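Local coordinates for protein profilin-2 (Mus musculus, PDB 2V8F) that binds actin and the proline-rich segments of partners such as the formin mDia1, and so probably links actin supply to filament assembly, at residues A[48-53]-A[62-67]; A[9-14]-A[109-114]. All coordinates share one frame; numbering follows the deposited sequence.

Interaction 1. Residues A[48-53]-A[62-67]; sequences IDMIVG and NGLTLG
Ile51 and Met50, neighbours on one turn of a helix, both reach Leu64 on the edge strand of the central antiparallel sheet of the profilin fold. The contact is entirely apolar and illustrates how a helix is seated on a sheet by a few apolar side chains. The axes of helix 48-52 and strand 64-66 approach to 8.8 Å, with their N-to-C directions 127° apart, a distance that side chains alone bridge. At its buried side, Ile51 CD1 lies 3.7 Å from Leu64 CD2, the two side chains crossing at about a right angle. The same methyl lies 4.2 Å from Leu66 CD2, and so touches a methyl of each of the strand's two leucines; Met86 and Ile88 of strand 85-90 also pack against Ile51. Toward solvent, Met50 covers the base of Leu64 rather than its tip. With CG anti to the backbone N (chi1 180°), its chain sets out toward the strand before folding at its next two torsions. Polar links flank this packing: Glu47, one turn before Ile51, hydrogen-bonds with Thr65 OG1 and Gly67 N, tying the same helix to the strand. At the exposed margin, Met50 CG rests 4.0 Å from Leu64 CB.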
ATOM      1  N   ILE A  48      -1.353 -23.602  -0.367  1.00 11.29           N
ATOM      2  CA  ILE A  48       0.058 -23.434  -0.686  1.00 10.93           C
ATOM      3  C   ILE A  48       0.682 -24.721  -1.232  1.00 11.96           C
ATOM      4  O   ILE A  48       1.407 -24.703  -2.243  1.00 12.23           O
ATOM      5  CB  ILE A  48       0.830 -22.921   0.548  1.00 11.06           C
ATOM      6  CG1 ILE A  48       0.323 -21.532   0.997  1.00 10.94           C
ATOM      7  CG2 ILE A  48       2.315 -22.867   0.292  1.00 11.89           C
ATOM      8  CD1 ILE A  48       0.675 -21.199   2.427  1.00 11.49           C
ATOM      9  N   ASP A  49       0.415 -25.862  -0.584  1.00 12.49           N
ATOM     10  CA  ASP A  49       0.926 -27.147  -1.037  1.00 13.98           C
ATOM     11  C   ASP A  49       0.494 -27.378  -2.488  1.00 14.86           C
ATOM     12  O   ASP A  49       1.267 -27.935  -3.272  1.00 14.81           O
ATOM     13  CB  ASP A  49       0.376 -28.261  -0.187  1.00 16.76           C
ATOM     14  CG  ASP A  49       0.984 -28.471   1.157  1.00 19.86           C
ATOM     15  OD1 ASP A  49       2.137 -28.031   1.301  1.00 21.02           O
ATOM     16  OD2 ASP A  49       0.302 -29.090   2.038  1.00 23.94           O
ATOM     17  N   MET A  50      -0.734 -27.001  -2.852  1.00 14.27           N
ATOM     18  CA  MET A  50      -1.192 -27.224  -4.236  1.00 14.92           C
ATOM     19  C   MET A  50      -0.369 -26.375  -5.204  1.00 14.09           C
ATOM     20  O   MET A  50       0.001 -26.823  -6.279  1.00 15.15           O
ATOM     21  CB  MET A  50      -2.668 -26.954  -4.320  1.00 18.00           C
ATOM     22  CG  MET A  50      -3.272 -27.141  -5.693  1.00 19.30           C
ATOM     23  SD  MET A  50      -3.086 -28.834  -6.294  1.00 23.28           S
ATOM     24  CE  MET A  50      -4.024 -29.711  -5.023  1.00 25.26           C
ATOM     25  N   ILE A  51      -0.110 -25.130  -4.829  1.00 12.53           N
ATOM     26  CA  ILE A  51       0.687 -24.252  -5.682  1.00 13.69           C
ATOM     27  C   ILE A  51       2.104 -24.798  -5.859  1.00 12.80           C
ATOM     28  O   ILE A  51       2.615 -24.736  -6.983  1.00 13.05           O
ATOM     29  CB  ILE A  51       0.703 -22.819  -5.077  1.00 14.22           C
ATOM     30  CG1 ILE A  51      -0.694 -22.165  -5.096  1.00 17.49           C
ATOM     31  CG2 ILE A  51       1.764 -21.951  -5.726  1.00 15.73           C
ATOM     32  CD1 ILE A  51      -1.042 -21.513  -6.411  1.00 19.31           C
ATOM     33  N   VAL A  52       2.749 -25.283  -4.830  1.00 11.68           N
ATOM     34  CA  VAL A  52       4.169 -25.631  -4.911  1.00 11.40           C
ATOM     35  C   VAL A  52       4.482 -27.111  -5.057  1.00 13.29           C
ATOM     36  O   VAL A  52       5.657 -27.484  -5.115  1.00 14.72           O
ATOM     37  CB  VAL A  52       4.922 -25.050  -3.701  1.00 11.19           C
ATOM     38  CG1 VAL A  52       4.700 -23.547  -3.555  1.00 11.48           C
ATOM     39  CG2 VAL A  52       4.569 -25.762  -2.398  1.00 12.04           C
ATOM     40  N   GLY A  53       3.479 -27.987  -5.038  1.00 15.80           N
ATOM     41  CA  GLY A  53       3.736 -29.415  -4.921  1.00 16.95           C
ATOM     42  C   GLY A  53       4.242 -30.081  -6.171  1.00 17.92           C
ATOM     43  O   GLY A  53       4.361 -29.500  -7.237  1.00 18.03           O
ATOM     44  N   ASN A  62      -8.430 -29.790 -12.108  1.00 20.73           N
ATOM     45  CA  ASN A  62      -9.285 -29.668 -10.935  1.00 22.79           C
ATOM     46  C   ASN A  62      -9.384 -28.216 -10.462  1.00 23.88           C
ATOM     47  O   ASN A  62     -10.175 -27.902  -9.568  1.00 26.47           O
ATOM     48  CB  ASN A  62      -8.720 -30.526  -9.789  1.00 26.04           C
ATOM     49  CG  ASN A  62      -8.714 -32.028  -9.961  1.00 30.80           C
ATOM     50  OD1 ASN A  62      -8.487 -32.831  -9.047  1.00 34.81           O
ATOM     51  ND2 ASN A  62      -8.939 -32.568 -11.144  1.00 32.24           N
ATOM     52  N   GLY A  63      -8.593 -27.330 -11.060  1.00 21.03           N
ATOM     53  CA  GLY A  63      -8.432 -25.944 -10.636  1.00 19.74           C
ATOM     54  C   GLY A  63      -7.695 -25.921  -9.310  1.00 18.57           C
ATOM     55  O   GLY A  63      -7.209 -26.935  -8.844  1.00 19.38           O
ATOM     56  N   LEU A  64      -7.670 -24.749  -8.691  1.00 17.61           N
ATOM     57  CA  LEU A  64      -7.189 -24.646  -7.330  1.00 16.83           C
ATOM     58  C   LEU A  64      -7.951 -23.524  -6.649  1.00 16.68           C
ATOM     59  O   LEU A  64      -8.626 -22.729  -7.316  1.00 18.45           O
ATOM     60  CB  LEU A  64      -5.680 -24.410  -7.307  1.00 17.66           C
ATOM     61  CG  LEU A  64      -5.065 -23.252  -8.064  1.00 19.15           C
ATOM     62  CD1 LEU A  64      -5.188 -21.915  -7.340  1.00 19.32           C
ATOM     63  CD2 LEU A  64      -3.570 -23.495  -8.258  1.00 20.27           C
ATOM     64  N   THR A  65      -7.789 -23.401  -5.342  1.00 16.31           N
ATOM     65  CA  THR A  65      -8.398 -22.234  -4.667  1.00 15.33           C
ATOM     66  C   THR A  65      -7.323 -21.395  -3.998  1.00 13.36           C
ATOM     67  O   THR A  65      -6.252 -21.887  -3.641  1.00 13.86           O
ATOM     68  CB  THR A  65      -9.458 -22.620  -3.625  1.00 18.93           C
ATOM     69  OG1 THR A  65      -8.816 -23.491  -2.658  1.00 17.87           O
ATOM     70  CG2 THR A  65     -10.661 -23.314  -4.237  1.00 19.56           C
ATOM     71  N   LEU A  66      -7.610 -20.114  -3.811  1.00 14.25           N
ATOM     72  CA  LEU A  66      -6.797 -19.190  -3.039  1.00 13.78           C
ATOM     73  C   LEU A  66      -7.792 -18.531  -2.105  1.00 13.84           C
ATOM     74  O   LEU A  66      -8.734 -17.872  -2.542  1.00 15.94           O
ATOM     75  CB  LEU A  66      -6.110 -18.188  -3.949  1.00 14.78           C
ATOM     76  CG  LEU A  66      -5.045 -18.789  -4.885  1.00 15.26           C
ATOM     77  CD1 LEU A  66      -4.510 -17.755  -5.839  1.00 16.51           C
ATOM     78  CD2 LEU A  66      -3.924 -19.435  -4.081  1.00 14.92           C
ATOM     79  N   GLY A  67      -7.584 -18.687  -0.802  1.00 14.19           N
ATOM     80  CA  GLY A  67      -8.517 -18.091   0.133  1.00 14.25           C
ATOM     81  C   GLY A  67      -9.909 -18.629  -0.132  1.00 15.86           C
ATOM     82  O   GLY A  67     -10.865 -17.897   0.062  1.00 17.34           O
TER

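Interaction 2. Residues A[9-14]-A[109-114]; sequences DNLMCD and VLVFVM
The CA atoms of Leu11 and Val113, 7.2 Å apart, are the nearest pair across the two segments, where the N-terminal helix 5-12 meets strand 109-114. This is the face of the profilin sheet on which the N- and C-terminal helices lie together, the pair that in profilins forms the site for proline-rich ligands. Strand 109-114 is an inner strand, hydrogen-bonded to 19-24 on one flank and to 100-105 on the other; the helix packs over its face through side chains. One residue does the work: Leu11 points at the strand and places its two methyls over Val111 and Val113, which lie two apart and therefore on the same face. Leu11 CD1 is 3.7 Å from Val111 CG1, the side chains meeting at a slant, whereas Leu11 crosses Val113 nearly at a right angle. Val113 turns CG1 beside its own backbone N (chi1 -63°), and this methyl also meets the stem of the leucine, at 4.1 Å from Leu11 CB. Ala20 of strand 19-24 and Lys127 of helix 121-137 also touch Leu11, while Met131 packs on Val111. Phe112 faces the other side of the sheet. The second leucine methyl completes the fit, with Leu11 CD2 3.7 Å from Val113 CG1.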
ATOM      1  N   ASP A   9       3.156  -3.306   0.262  1.00 12.28           N
ATOM      2  CA  ASP A   9       3.050  -1.893  -0.166  1.00 13.71           C
ATOM      3  C   ASP A   9       3.673  -1.685  -1.547  1.00 13.62           C
ATOM      4  O   ASP A   9       3.135  -1.009  -2.405  1.00 14.21           O
ATOM      5  CB  ASP A   9       3.737  -1.027   0.871  1.00 15.73           C
ATOM      6  CG  ASP A   9       3.069  -0.853   2.185  1.00 16.74           C
ATOM      7  OD1 ASP A   9       1.919  -1.308   2.290  1.00 15.78           O
ATOM      8  OD2 ASP A   9       3.648  -0.284   3.157  1.00 19.22           O
ATOM      9  N   ASN A  10       4.861  -2.233  -1.729  1.00 14.16           N
ATOM     10  CA  ASN A  10       5.616  -2.065  -2.957  1.00 15.06           C
ATOM     11  C   ASN A  10       4.828  -2.659  -4.117  1.00 14.34           C
ATOM     12  O   ASN A  10       4.685  -2.062  -5.174  1.00 16.32           O
ATOM     13  CB  ASN A  10       6.991  -2.693  -2.739  1.00 18.59           C
ATOM     14  CG  ASN A  10       7.771  -2.694  -4.025  1.00 24.21           C
ATOM     15  OD1 ASN A  10       7.510  -3.432  -4.986  1.00 23.01           O
ATOM     16  ND2 ASN A  10       8.759  -1.820  -4.051  1.00 27.51           N
ATOM     17  N   LEU A  11       4.258  -3.838  -3.892  1.00 12.64           N
ATOM     18  CA  LEU A  11       3.528  -4.517  -4.977  1.00 13.31           C
ATOM     19  C   LEU A  11       2.250  -3.781  -5.333  1.00 14.10           C
ATOM     20  O   LEU A  11       1.729  -3.935  -6.436  1.00 18.13           O
ATOM     21  CB  LEU A  11       3.215  -5.940  -4.542  1.00 13.14           C
ATOM     22  CG  LEU A  11       4.419  -6.896  -4.456  1.00 13.87           C
ATOM     23  CD1 LEU A  11       4.096  -8.124  -3.623  1.00 15.82           C
ATOM     24  CD2 LEU A  11       4.924  -7.265  -5.833  1.00 16.44           C
ATOM     25  N   MET A  12       1.697  -3.036  -4.389  1.00 13.02           N
ATOM     26  CA  MET A  12       0.478  -2.261  -4.590  1.00 13.01           C
ATOM     27  C   MET A  12       0.727  -0.844  -5.113  1.00 13.20           C
ATOM     28  O   MET A  12      -0.231  -0.164  -5.452  1.00 15.13           O
ATOM     29  CB  MET A  12      -0.294  -2.149  -3.280  1.00 12.84           C
ATOM     30  CG  MET A  12      -0.844  -3.476  -2.802  1.00 12.30           C
ATOM     31  SD  MET A  12      -2.195  -4.091  -3.799  1.00 13.50           S
ATOM     32  CE  MET A  12      -3.499  -3.007  -3.175  1.00 15.47           C
ATOM     33  N   CYS A  13       1.965  -0.381  -5.118  1.00 15.26           N
ATOM     34  CA  CYS A  13       2.134   1.058  -5.308  1.00 17.95           C
ATOM     35  C   CYS A  13       1.730   1.556  -6.681  1.00 21.48           C
ATOM     36  O   CYS A  13       1.399   2.745  -6.753  1.00 23.92           O
ATOM     37  CB  CYS A  13       3.621   1.358  -5.070  0.51 20.01           C
ATOM     38  SG  CYS A  13       3.894   3.143  -5.074  0.51 23.91           S
ATOM     39  N   ASP A  14       1.759   0.712  -7.709  1.00 20.88           N
ATOM     40  CA  ASP A  14       1.516   1.260  -9.054  1.00 24.48           C
ATOM     41  C   ASP A  14       0.036   1.406  -9.372  1.00 24.38           C
ATOM     42  O   ASP A  14      -0.335   1.826 -10.475  1.00 27.74           O
ATOM     43  CB  ASP A  14       2.251   0.396 -10.090  1.00 26.66           C
ATOM     44  CG  ASP A  14       1.777  -1.019 -10.261  1.00 31.24           C
ATOM     45  OD1 ASP A  14       0.667  -1.349  -9.790  1.00 31.89           O
ATOM     46  OD2 ASP A  14       2.515  -1.841 -10.886  1.00 35.25           O
ATOM     47  N   VAL A 109       9.731 -18.099   0.040  1.00 10.22           N
ATOM     48  CA  VAL A 109       8.468 -17.407  -0.039  1.00  8.84           C
ATOM     49  C   VAL A 109       7.933 -17.367  -1.482  1.00  8.17           C
ATOM     50  O   VAL A 109       8.696 -17.422  -2.435  1.00 10.07           O
ATOM     51  CB  VAL A 109       8.499 -15.964   0.530  1.00 10.82           C
ATOM     52  CG1 VAL A 109       8.888 -15.931   1.988  1.00 16.11           C
ATOM     53  CG2 VAL A 109       9.417 -15.041  -0.257  1.00 12.29           C
ATOM     54  N   LEU A 110       6.638 -17.183  -1.574  1.00  8.43           N
ATOM     55  CA  LEU A 110       5.871 -16.900  -2.732  1.00  8.57           C
ATOM     56  C   LEU A 110       5.376 -15.454  -2.703  1.00  8.99           C
ATOM     57  O   LEU A 110       5.001 -14.954  -1.637  1.00 10.20           O
ATOM     58  CB  LEU A 110       4.594 -17.749  -2.803  1.00  9.47           C
ATOM     59  CG  LEU A 110       4.851 -19.245  -2.797  1.00  9.53           C
ATOM     60  CD1 LEU A 110       3.537 -20.013  -2.639  1.00 11.58           C
ATOM     61  CD2 LEU A 110       5.594 -19.733  -4.051  1.00 12.99           C
ATOM     62  N   VAL A 111       5.426 -14.820  -3.858  1.00  8.80           N
ATOM     63  CA  VAL A 111       4.895 -13.513  -4.094  1.00  9.38           C
ATOM     64  C   VAL A 111       3.597 -13.648  -4.864  1.00 10.14           C
ATOM     65  O   VAL A 111       3.625 -14.243  -5.949  1.00 13.00           O
ATOM     66  CB  VAL A 111       5.881 -12.663  -4.891  1.00 11.05           C
ATOM     67  CG1 VAL A 111       5.267 -11.301  -5.210  1.00 13.92           C
ATOM     68  CG2 VAL A 111       7.211 -12.577  -4.153  1.00 13.05           C
ATOM     69  N   PHE A 112       2.485 -13.145  -4.348  1.00 10.35           N
ATOM     70  CA  PHE A 112       1.203 -13.136  -5.021  1.00  9.58           C
ATOM     71  C   PHE A 112       0.783 -11.696  -5.337  1.00 11.33           C
ATOM     72  O   PHE A 112       0.871 -10.840  -4.471  1.00 11.48           O
ATOM     73  CB  PHE A 112       0.121 -13.771  -4.128  1.00  9.68           C
ATOM     74  CG  PHE A 112       0.153 -15.242  -3.921  1.00  9.65           C
ATOM     75  CD1 PHE A 112       0.977 -15.830  -2.969  1.00 10.25           C
ATOM     76  CD2 PHE A 112      -0.648 -16.065  -4.681  1.00 10.92           C
ATOM     77  CE1 PHE A 112       0.945 -17.204  -2.822  1.00  9.59           C
ATOM     78  CE2 PHE A 112      -0.684 -17.426  -4.530  1.00 11.43           C
ATOM     79  CZ  PHE A 112       0.175 -18.007  -3.598  1.00 10.48           C
ATOM     80  N   VAL A 113       0.289 -11.507  -6.560  1.00 10.58           N
ATOM     81  CA  VAL A 113      -0.369 -10.258  -6.928  1.00 11.13           C
ATOM     82  C   VAL A 113      -1.670 -10.594  -7.630  1.00 12.99           C
ATOM     83  O   VAL A 113      -1.743 -11.530  -8.417  1.00 13.47           O
ATOM     84  CB  VAL A 113       0.548  -9.337  -7.775  1.00 14.13           C
ATOM     85  CG1 VAL A 113       1.790  -8.891  -7.009  1.00 15.80           C
ATOM     86  CG2 VAL A 113       0.929 -10.045  -9.054  1.00 15.60           C
ATOM     87  N   MET A 114      -2.702  -9.792  -7.416  1.00 12.04           N
ATOM     88  CA  MET A 114      -3.949  -9.817  -8.137  1.00 11.98           C
ATOM     89  C   MET A 114      -4.202  -8.477  -8.803  1.00 14.63           C
ATOM     90  O   MET A 114      -4.175  -7.452  -8.144  1.00 15.26           O
ATOM     91  CB  MET A 114      -5.110 -10.165  -7.189  1.00 13.70           C
ATOM     92  CG  MET A 114      -6.426 -10.273  -7.947  1.00 15.67           C
ATOM     93  SD  MET A 114      -7.836 -10.497  -6.872  1.00 18.26           S
ATOM     94  CE  MET A 114      -7.496 -12.027  -6.039  1.00 21.37           C
TER

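Overall arrangement
Both contacts are mainly buried and apolar, and together they illustrate how one sheet can be clothed on its two faces. Interaction 2 joins the N-terminal helix to an inner strand and involves buried residues throughout; interaction 1 joins helix 45-52 to an edge strand, its Met50 is exposed, and polar links from Glu47 to that strand flank it. The sheet is their common element: Leu110 and Phe112 of strand 109-114 turn toward the face served by interaction 1, where Leu66 CD2 lies 3.8 Å from Phe112 CE2 and Val52 CG1 3.8 Å from Leu110 CD1. Along the chain, 48-67 is nested within the span closed by 9-14 and 109-114. Interaction 2 instead lies beneath the helix that offers Asn10 to the bound peptide.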